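Local coordinates for protein putative xanthine dehydrogenase YAGS fad-binding subunit (PDB 5G5G) that binds the molybdenum and pterin cytosine dinucleotide cofactor as the large subunit of a periplasmic aldehyde oxidase, probably oxidising aldehydes to carboxylic acids, at residues G87-G92 with R98-P103; C216-A221 with V226-V231. One frame throughout, in Å; residues are numbered along the deposited sequence.

Contact 1 of 2, residues G87-G92 with R98-P103. Unlike the reference sequence in segment 87-92: V88 (reference Ala).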
ATOM      1  N   GLY C  87       6.825   5.774 -34.002  1.00 26.84           N
ATOM      2  CA  GLY C  87       5.840   6.037 -35.064  1.00 29.21           C
ATOM      3  C   GLY C  87       4.606   6.722 -34.490  1.00 29.04           C
ATOM      4  O   GLY C  87       4.451   6.817 -33.289  1.00 27.57           O
ATOM      5  N   VAL C  88       3.714   7.178 -35.359  1.00 30.01           N
ATOM      6  CA  VAL C  88       2.514   7.878 -34.879  1.00 30.43           C
ATOM      7  C   VAL C  88       1.668   6.899 -34.053  1.00 27.60           C
ATOM      8  O   VAL C  88       1.509   5.747 -34.421  1.00 27.89           O
ATOM      9  CB  VAL C  88       1.701   8.507 -36.039  1.00 33.32           C
ATOM     10  CG1 VAL C  88       2.617   9.337 -36.924  1.00 35.07           C
ATOM     11  CG2 VAL C  88       0.992   7.430 -36.844  1.00 35.52           C
ATOM     12  N   LEU C  89       1.179   7.366 -32.927  1.00 26.06           N
ATOM     13  CA  LEU C  89       0.354   6.559 -32.064  1.00 24.80           C
ATOM     14  C   LEU C  89      -1.028   7.165 -31.957  1.00 24.77           C
ATOM     15  O   LEU C  89      -1.193   8.356 -32.138  1.00 25.52           O
ATOM     16  CB  LEU C  89       0.961   6.458 -30.667  1.00 24.05           C
ATOM     17  CG  LEU C  89       2.340   5.837 -30.627  1.00 23.71           C
ATOM     18  CD1 LEU C  89       2.876   5.880 -29.193  1.00 23.62           C
ATOM     19  CD2 LEU C  89       2.299   4.411 -31.135  1.00 24.13           C
ATOM     20  N   GLY C  90      -2.013   6.327 -31.678  1.00 23.94           N
ATOM     21  CA  GLY C  90      -3.310   6.818 -31.249  1.00 24.58           C
ATOM     22  C   GLY C  90      -3.310   7.105 -29.757  1.00 24.61           C
ATOM     23  O   GLY C  90      -2.296   7.024 -29.093  1.00 22.63           O
ATOM     24  N   LYS C  91      -4.491   7.425 -29.225  1.00 24.72           N
ATOM     25  CA  LYS C  91      -4.663   7.587 -27.805  1.00 24.62           C
ATOM     26  C   LYS C  91      -5.966   6.910 -27.390  1.00 23.81           C
ATOM     27  O   LYS C  91      -7.006   7.078 -28.036  1.00 23.39           O
ATOM     28  CB  LYS C  91      -4.665   9.034 -27.396  1.00 26.73           C
ATOM     29  CG  LYS C  91      -4.708   9.226 -25.886  1.00 28.67           C
ATOM     30  CD  LYS C  91      -3.640  10.205 -25.438  1.00 32.44           C
ATOM     31  CE  LYS C  91      -4.030  11.085 -24.290  1.00 33.20           C
ATOM     32  NZ  LYS C  91      -5.300  11.844 -24.567  1.00 33.10           N
ATOM     33  N   GLY C  92      -5.875   6.130 -26.327  1.00 22.12           N
ATOM     34  CA  GLY C  92      -7.023   5.416 -25.840  1.00 22.35           C
ATOM     35  C   GLY C  92      -8.007   6.376 -25.226  1.00 22.95           C
ATOM     36  O   GLY C  92      -7.635   7.430 -24.713  1.00 22.04           O
ATOM     37  N   ARG C  98      -0.871  11.368 -22.276  1.00 17.98           N
ATOM     38  CA  ARG C  98      -0.281  10.380 -23.161  1.00 18.17           C
ATOM     39  C   ARG C  98       0.554   9.418 -22.377  1.00 16.78           C
ATOM     40  O   ARG C  98       1.263   9.792 -21.459  1.00 15.71           O
ATOM     41  CB  ARG C  98       0.613  11.060 -24.185  1.00 21.19           C
ATOM     42  CG  ARG C  98      -0.156  11.857 -25.235  1.00 25.10           C
ATOM     43  CD  ARG C  98       0.743  12.338 -26.396  1.00 29.37           C
ATOM     44  NE  ARG C  98      -0.146  13.023 -27.344  1.00 36.62           N
ATOM     45  CZ  ARG C  98      -1.025  12.420 -28.191  1.00 43.24           C
ATOM     46  NH1 ARG C  98      -1.110  11.093 -28.322  1.00 43.79           N
ATOM     47  NH2 ARG C  98      -1.832  13.164 -28.956  1.00 50.95           N
ATOM     48  N   LEU C  99       0.535   8.159 -22.797  1.00 16.23           N
ATOM     49  CA  LEU C  99       1.330   7.116 -22.113  1.00 14.82           C
ATOM     50  C   LEU C  99       2.815   7.173 -22.545  1.00 15.18           C
ATOM     51  O   LEU C  99       3.669   6.671 -21.830  1.00 15.49           O
ATOM     52  CB  LEU C  99       0.778   5.735 -22.371  1.00 14.52           C
ATOM     53  CG  LEU C  99      -0.638   5.544 -21.818  1.00 14.09           C
ATOM     54  CD1 LEU C  99      -1.113   4.166 -22.205  1.00 14.06           C
ATOM     55  CD2 LEU C  99      -0.636   5.719 -20.313  1.00 14.10           C
ATOM     56  N   LEU C 100       3.106   7.790 -23.671  1.00 15.86           N
ATOM     57  CA  LEU C 100       4.503   8.012 -24.077  1.00 16.87           C
ATOM     58  C   LEU C 100       4.616   9.494 -24.419  1.00 17.69           C
ATOM     59  O   LEU C 100       3.972   9.964 -25.402  1.00 17.80           O
ATOM     60  CB  LEU C 100       4.852   7.153 -25.277  1.00 17.40           C
ATOM     61  CG  LEU C 100       6.243   7.342 -25.863  1.00 18.25           C
ATOM     62  CD1 LEU C 100       7.333   7.085 -24.821  1.00 18.23           C
ATOM     63  CD2 LEU C 100       6.433   6.327 -26.973  1.00 18.76           C
ATOM     64  N   GLY C 101       5.400  10.221 -23.632  1.00 17.57           N
ATOM     65  CA  GLY C 101       5.550  11.675 -23.819  1.00 19.29           C
ATOM     66  C   GLY C 101       6.632  11.988 -24.836  1.00 20.85           C
ATOM     67  O   GLY C 101       7.405  11.113 -25.209  1.00 21.48           O
ATOM     68  N   GLY C 102       6.718  13.253 -25.223  1.00 22.41           N
ATOM     69  CA  GLY C 102       7.711  13.729 -26.190  1.00 24.39           C
ATOM     70  C   GLY C 102       7.059  14.100 -27.499  1.00 25.79           C
ATOM     71  O   GLY C 102       6.405  13.285 -28.091  1.00 26.08           O
ATOM     72  N   PRO C 103       7.248  15.318 -28.007  1.00 27.63           N
ATOM     73  CA  PRO C 103       8.092  16.347 -27.452  1.00 28.11           C
ATOM     74  C   PRO C 103       7.499  17.091 -26.245  1.00 26.88           C
ATOM     75  O   PRO C 103       8.243  17.686 -25.501  1.00 29.01           O
ATOM     76  CB  PRO C 103       8.348  17.269 -28.666  1.00 29.69           C
ATOM     77  CG  PRO C 103       7.130  17.093 -29.511  1.00 30.26           C
ATOM     78  CD  PRO C 103       6.651  15.694 -29.302  1.00 29.61           C
TER
HETATM   79  O   HOH W   1      -0.775   8.459 -27.291  1.00 23.16           O
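K91 and R98 bring together two parts of a single irregular loop, the connection from helix 83-86 to strand 104-105 in the a/b hammerhead domain. Neither segment is helix or strand, and side chains and one water span the gap, the nearest CA atoms, those of K91 and R98, being 7.0 Å apart. The two long side chains cross at about a right angle. R98 sets off with CG beside its own backbone N (chi1 -71°) and then runs extended to NE, which places the guanidinium beside G90 and K91. K91 comes across it, with CD over one guanidinium face and 3.9 Å from R98 CG, while CE lies 3.8 Å from R98 N. The lysine therefore touches through its methylenes; its charged end lies farther off, K91 NZ being 5.7 Å from R98 NH1, a separation that probably keeps the mutual repulsion modest. NZ is turned to a weak hydrogen bond with N95 O, inside the bend of the loop. The backbone of R98 is pinned from beyond the two segments, its N bonded to E106 OE2 and its O to Q110 NE2. Farther along, L89 and the buried L100 point at each other across a wider gap and meet through one methyl each, CD1 of L89 at 4.2 Å from CD2 of L100. Between the leucine pair and the lysine-arginine crossing, one water bridges the segments: lying in the guanidinium plane at its edge, it donates to G90 O at 2.8 Å and accepts a weak bond from R98 NH1.

Contact 2 of 2, residues C216-A221 with V226-V231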
ATOM      1  N   CYS C 216      -8.881  -2.786 -22.059  1.00 14.77           N
ATOM      2  CA  CYS C 216      -7.408  -2.896 -22.358  1.00 15.14           C
ATOM      3  C   CYS C 216      -7.181  -3.236 -23.809  1.00 15.35           C
ATOM      4  O   CYS C 216      -6.380  -2.599 -24.514  1.00 15.13           O
ATOM      5  CB  CYS C 216      -6.774  -3.951 -21.452  1.00 14.89           C
ATOM      6  SG  CYS C 216      -4.973  -4.147 -21.633  1.00 16.99           S
ATOM      7  N   ARG C 217      -7.868  -4.261 -24.281  1.00 15.11           N
ATOM      8  CA  ARG C 217      -7.699  -4.701 -25.647  1.00 16.89           C
ATOM      9  C   ARG C 217      -8.012  -3.583 -26.671  1.00 17.23           C
ATOM     10  O   ARG C 217      -7.236  -3.299 -27.613  1.00 16.69           O
ATOM     11  CB  ARG C 217      -8.589  -5.895 -25.896  1.00 18.22           C
ATOM     12  CG  ARG C 217      -8.300  -6.637 -27.174  1.00 21.16           C
ATOM     13  CD  ARG C 217      -9.388  -7.643 -27.369  1.00 24.23           C
ATOM     14  NE  ARG C 217      -9.371  -8.233 -28.672  1.00 27.84           N
ATOM     15  CZ  ARG C 217     -10.404  -8.840 -29.234  1.00 32.61           C
ATOM     16  NH1 ARG C 217     -11.576  -8.904 -28.609  1.00 34.76           N
ATOM     17  NH2 ARG C 217     -10.264  -9.356 -30.449  1.00 35.07           N
ATOM     18  N   THR C 218      -9.149  -2.924 -26.465  1.00 17.08           N
ATOM     19  CA  THR C 218      -9.572  -1.877 -27.378  1.00 17.81           C
ATOM     20  C   THR C 218      -8.611  -0.690 -27.354  1.00 17.52           C
ATOM     21  O   THR C 218      -8.248  -0.166 -28.405  1.00 17.22           O
ATOM     22  CB  THR C 218     -10.977  -1.399 -27.044  1.00 19.06           C
ATOM     23  OG1 THR C 218     -11.855  -2.498 -27.248  1.00 19.43           O
ATOM     24  CG2 THR C 218     -11.384  -0.251 -27.930  1.00 20.22           C
ATOM     25  N   ASP C 219      -8.245  -0.275 -26.147  1.00 17.29           N
ATOM     26  CA  ASP C 219      -7.408   0.913 -25.950  1.00 17.84           C
ATOM     27  C   ASP C 219      -6.011   0.652 -26.440  1.00 16.90           C
ATOM     28  O   ASP C 219      -5.380   1.564 -27.018  1.00 16.75           O
ATOM     29  CB  ASP C 219      -7.431   1.384 -24.500  1.00 18.04           C
ATOM     30  CG  ASP C 219      -8.821   1.917 -24.096  1.00 20.58           C
ATOM     31  OD1 ASP C 219      -9.633   2.139 -25.016  1.00 23.04           O
ATOM     32  OD2 ASP C 219      -9.129   2.122 -22.905  1.00 20.90           O
ATOM     33  N   LEU C 220      -5.509  -0.550 -26.204  1.00 16.00           N
ATOM     34  CA  LEU C 220      -4.115  -0.857 -26.684  1.00 16.08           C
ATOM     35  C   LEU C 220      -4.100  -0.874 -28.218  1.00 17.38           C
ATOM     36  O   LEU C 220      -3.196  -0.319 -28.864  1.00 17.16           O
ATOM     37  CB  LEU C 220      -3.623  -2.190 -26.150  1.00 16.06           C
ATOM     38  CG  LEU C 220      -2.195  -2.570 -26.539  1.00 16.05           C
ATOM     39  CD1 LEU C 220      -1.213  -1.459 -26.223  1.00 15.97           C
ATOM     40  CD2 LEU C 220      -1.786  -3.854 -25.853  1.00 16.57           C
ATOM     41  N   ALA C 221      -5.111  -1.533 -28.792  1.00 17.49           N
ATOM     42  CA  ALA C 221      -5.238  -1.554 -30.250  1.00 19.22           C
ATOM     43  C   ALA C 221      -5.351  -0.152 -30.830  1.00 19.96           C
ATOM     44  O   ALA C 221      -4.693   0.149 -31.814  1.00 20.79           O
ATOM     45  CB  ALA C 221      -6.394  -2.442 -30.706  1.00 19.18           C
ATOM     46  N   VAL C 226      -3.650  -0.695 -34.600  1.00 24.01           N
ATOM     47  CA  VAL C 226      -3.722  -2.047 -35.150  1.00 24.70           C
ATOM     48  C   VAL C 226      -5.163  -2.539 -34.977  1.00 24.86           C
ATOM     49  O   VAL C 226      -5.898  -2.008 -34.140  1.00 24.65           O
ATOM     50  CB  VAL C 226      -2.730  -3.052 -34.511  1.00 23.67           C
ATOM     51  CG1 VAL C 226      -1.296  -2.571 -34.647  1.00 24.75           C
ATOM     52  CG2 VAL C 226      -3.061  -3.361 -33.051  1.00 22.78           C
ATOM     53  N   PRO C 227      -5.565  -3.531 -35.776  1.00 26.60           N
ATOM     54  CA  PRO C 227      -6.922  -4.080 -35.611  1.00 26.41           C
ATOM     55  C   PRO C 227      -7.081  -4.714 -34.255  1.00 25.70           C
ATOM     56  O   PRO C 227      -6.230  -5.489 -33.817  1.00 24.52           O
ATOM     57  CB  PRO C 227      -6.991  -5.157 -36.708  1.00 27.51           C
ATOM     58  CG  PRO C 227      -6.108  -4.626 -37.773  1.00 28.25           C
ATOM     59  CD  PRO C 227      -4.919  -4.076 -36.999  1.00 27.24           C
ATOM     60  N   VAL C 228      -8.182  -4.415 -33.599  1.00 25.01           N
ATOM     61  CA  VAL C 228      -8.456  -5.001 -32.309  1.00 24.00           C
ATOM     62  C   VAL C 228      -8.476  -6.531 -32.319  1.00 24.42           C
ATOM     63  O   VAL C 228      -8.164  -7.191 -31.333  1.00 22.64           O
ATOM     64  CB  VAL C 228      -9.778  -4.420 -31.737  1.00 24.27           C
ATOM     65  CG1 VAL C 228     -10.973  -4.991 -32.450  1.00 25.75           C
ATOM     66  CG2 VAL C 228      -9.869  -4.690 -30.258  1.00 24.84           C
ATOM     67  N   GLU C 229      -8.840  -7.090 -33.451  1.00 25.71           N
ATOM     68  CA  GLU C 229      -8.871  -8.528 -33.607  1.00 29.22           C
ATOM     69  C   GLU C 229      -7.491  -9.167 -33.539  1.00 27.76           C
ATOM     70  O   GLU C 229      -7.392 -10.359 -33.330  1.00 30.36           O
ATOM     71  CB  GLU C 229      -9.601  -8.992 -34.921  1.00 33.23           C
ATOM     72  CG  GLU C 229      -9.689  -8.005 -36.097  1.00 37.41           C
ATOM     73  CD  GLU C 229     -10.648  -6.812 -35.858  1.00 39.80           C
ATOM     74  OE1 GLU C 229     -11.846  -7.026 -35.528  1.00 48.78           O
ATOM     75  OE2 GLU C 229     -10.227  -5.637 -36.012  1.00 38.47           O
ATOM     76  N   ASN C 230      -6.448  -8.378 -33.740  1.00 26.43           N
ATOM     77  CA  ASN C 230      -5.076  -8.865 -33.723  1.00 26.06           C
ATOM     78  C   ASN C 230      -4.413  -8.828 -32.334  1.00 24.16           C
ATOM     79  O   ASN C 230      -3.236  -9.094 -32.218  1.00 23.33           O
ATOM     80  CB  ASN C 230      -4.272  -8.065 -34.737  1.00 26.04           C
ATOM     81  CG  ASN C 230      -4.605  -8.462 -36.169  1.00 28.35           C
ATOM     82  OD1 ASN C 230      -5.379  -9.369 -36.391  1.00 28.00           O
ATOM     83  ND2 ASN C 230      -3.981  -7.816 -37.131  1.00 29.11           N
ATOM     84  N   VAL C 231      -5.194  -8.538 -31.296  1.00 23.06           N
ATOM     85  CA  VAL C 231      -4.677  -8.350 -29.916  1.00 21.60           C
ATOM     86  C   VAL C 231      -5.392  -9.308 -28.977  1.00 21.00           C
ATOM     87  O   VAL C 231      -6.639  -9.393 -28.987  1.00 20.87           O
ATOM     88  CB  VAL C 231      -4.912  -6.935 -29.410  1.00 21.58           C
ATOM     89  CG1 VAL C 231      -4.457  -6.792 -27.934  1.00 21.08           C
ATOM     90  CG2 VAL C 231      -4.168  -5.948 -30.301  1.00 22.78           C
TER
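V226 opens the return from the helix by donating its N-H to A221 O, a 6→1 bond at the C-terminal part of helix 213-224; at 3.1 Å and 170° it is nearly straight. Its CG2 also rests 4.2 Å from A221 CB. P227 contributes chiefly backbone, its O accepting from N230 N as the chain enters the short 3-10 turn 228-230. V228 then serves two residues. Its CB packs on the A221 methyl, and its CG2, anti to the backbone N, lies over one face of the R217 guanidinium. Its carbonyl O takes two weak bonds from that arginine, NE and NH2 each standing 3.1 Å away, with angles near 125-128°. At E229 only the main chain comes close, CA lying 3.5 Å from R217 NH2. V231 O is the second acceptor of R217 NE, again weakly, at 3.0 Å, so one N-H is shared between two carbonyls. A methionine in place of R217 would probably leave the V228 and V231 carbonyls without these donors and the turn less firmly tied to the helix. The V231 methyls part ways, CG1 to R217 CG and CG2 to A221 CB. The whole forms the return of a beta-alpha-beta crossover: helix 213-224 links the adjacent parallel strands 203-208 and 231-234, with L220 packing on L204, L206 and I233 of those strands.

Contacts 1 and 2 follow one another along the chain, yet their centres lie only about 16 Å apart and they touch directly, G92 CA packing 4.3 Å from D219 CB. Further evidence of the join comes from the backbone bond between G90 and T223, from V88 resting on K225, and from D219 meeting K94: the hammerhead loop thus runs against helix 213-224 of the cofactor-binding region. L99 of segment 98-103 and L220 of contact 2 both touch L248. That residue lies two positions after L246, which lines the molybdenum pocket, as does Q211 just before the helix. Neither contact supplies a pocket residue; any influence there would probably be indirect, through L248 and the helix start.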